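Local coordinates for putative heme binding protein (Tannerella forsythia, PDB 6EU8) that probably binds heme as an HmuY-like protein, though with heme-binding properties that differ from those of its Porphyromonas gingivalis relative, at residues G83-T88 / K135-L140. Numbering follows the deposited sequence.
Sequences GEAIAT and KVNPVL
Val-139 lies over the backbone of strand 84-87 and sets both its methyl groups against the same side of it. CG1, anti to its own backbone N (chi1 168°), is the branch that reaches farthest along the strand: it rests against the peptide link between Ile-86 and Ala-87, 3.5 Å from Ala-87 N, and also brushes the CB of Ala-87. The other branch, CG2, lies beside the carbonyl of Ala-85, 3.7 Å from Ala-85 O. The small methyl of Ala-85, which points toward the 137-140 turn, completes the fit. Leu-140 CG, at 4.0 Å from Ala-85 CB, and Asn-137 OD1, at 3.8 Å from the same CB, meet that methyl side by side.

That oxygen illustrates how a polar side chain can shape an apolar surface. With its CG swung anti to the backbone N (chi1 -169°), Asn-137 folds its amide back over the chain that follows. OD1 takes a nearly straight bond from Leu-140 N (3.0 Å, 166°), received on a lone pair in the carbonyl plane, and a weak, bent one from Val-139 N. The other end of the amide is tied down too, since ND2 donates to Asp-107 OD1 and Lys-105 O on strand 105-111. Anchored at both ends, the amide has its flip settled and probably helps hold the turn that presents Val-139 and Leu-140 to the strand.

Strand 105-111 pairs with both strand 84-87 and strand 127-136, while Phe-160 of strand 160-163 touches Ala-87 and Leu-140. The arrangement is an Asx motif at the end of strand 127-136, its turn packed against strand 84-87 of the same large antiparallel sheet in this all-beta, HmuY-family fold.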
# COMPACT_ATOMS: atom_id res chain seq x y z
N GLY A 83 -10.76 3.09 4.19
CA GLY A 83 -11.26 1.73 4.32
C GLY A 83 -10.82 1.00 5.56
O GLY A 83 -10.29 1.59 6.50
N GLU A 84 -11.09 -0.30 5.60
CA GLU A 84 -10.69 -1.13 6.75
C GLU A 84 -10.45 -2.56 6.30
O GLU A 84 -11.05 -3.02 5.31
CB GLU A 84 -11.72 -1.01 7.89
CG GLU A 84 -13.15 -1.39 7.51
CD GLU A 84 -14.18 -1.12 8.62
OE1 GLU A 84 -13.84 -0.59 9.70
OE2 GLU A 84 -15.35 -1.47 8.40
N ALA A 85 -9.54 -3.26 7.01
CA ALA A 85 -9.07 -4.59 6.58
C ALA A 85 -8.94 -5.62 7.70
O ALA A 85 -8.74 -5.26 8.85
CB ALA A 85 -7.71 -4.42 5.89
N ILE A 86 -9.06 -6.89 7.31
CA ILE A 86 -8.67 -8.08 8.10
C ILE A 86 -7.81 -9.02 7.29
O ILE A 86 -7.87 -9.05 6.06
CB ILE A 86 -9.88 -8.94 8.62
CG1 ILE A 86 -10.72 -9.50 7.46
CG2 ILE A 86 -10.71 -8.14 9.57
CD1 ILE A 86 -11.81 -10.46 7.91
N ALA A 87 -6.98 -9.80 8.01
CA ALA A 87 -6.31 -10.96 7.45
C ALA A 87 -7.09 -12.19 7.87
O ALA A 87 -7.16 -12.50 9.07
CB ALA A 87 -4.87 -11.07 7.94
N THR A 88 -7.63 -12.88 6.89
CA THR A 88 -8.30 -14.16 7.13
C THR A 88 -7.28 -15.26 7.33
O THR A 88 -6.10 -15.11 6.99
CB THR A 88 -9.26 -14.58 5.99
OG1 THR A 88 -8.55 -15.13 4.87
CG2 THR A 88 -10.19 -13.44 5.53
N LYS A 135 -0.30 7.90 5.98
CA LYS A 135 -1.33 6.92 6.37
C LYS A 135 -0.95 5.55 5.82
O LYS A 135 -0.63 5.44 4.63
CB LYS A 135 -2.72 7.33 5.85
CG LYS A 135 -3.26 8.61 6.46
CD LYS A 135 -4.59 9.04 5.85
CE LYS A 135 -5.11 10.32 6.51
NZ LYS A 135 -5.60 11.30 5.51
N VAL A 136 -1.00 4.52 6.68
CA VAL A 136 -0.69 3.14 6.33
C VAL A 136 -1.69 2.23 7.05
O VAL A 136 -2.09 2.52 8.18
CB VAL A 136 0.77 2.74 6.70
CG1 VAL A 136 1.76 3.64 5.95
CG2 VAL A 136 1.04 2.81 8.20
N ASN A 137 -2.04 1.11 6.45
CA ASN A 137 -2.94 0.16 7.11
C ASN A 137 -2.13 -0.89 7.87
O ASN A 137 -1.28 -1.57 7.26
CB ASN A 137 -3.85 -0.52 6.11
CG ASN A 137 -4.96 -1.29 6.80
OD1 ASN A 137 -4.79 -2.44 7.19
ND2 ASN A 137 -6.07 -0.61 7.05
N PRO A 138 -2.36 -1.04 9.20
CA PRO A 138 -1.52 -1.94 10.01
C PRO A 138 -1.80 -3.43 9.79
O PRO A 138 -0.95 -4.26 10.14
CB PRO A 138 -1.87 -1.52 11.45
CG PRO A 138 -3.26 -1.02 11.35
CD PRO A 138 -3.36 -0.34 10.03
N VAL A 139 -2.98 -3.79 9.25
CA VAL A 139 -3.28 -5.16 8.86
C VAL A 139 -2.62 -5.48 7.50
O VAL A 139 -1.88 -6.47 7.38
CB VAL A 139 -4.82 -5.45 8.84
CG1 VAL A 139 -5.15 -6.78 8.16
CG2 VAL A 139 -5.37 -5.41 10.28
N LEU A 140 -2.82 -4.64 6.49
CA LEU A 140 -2.25 -4.91 5.18
C LEU A 140 -0.72 -4.92 5.21
O LEU A 140 -0.13 -5.61 4.41
CB LEU A 140 -2.79 -3.96 4.12
CG LEU A 140 -4.31 -4.10 3.88
CD1 LEU A 140 -4.84 -2.95 3.02
CD2 LEU A 140 -4.64 -5.45 3.28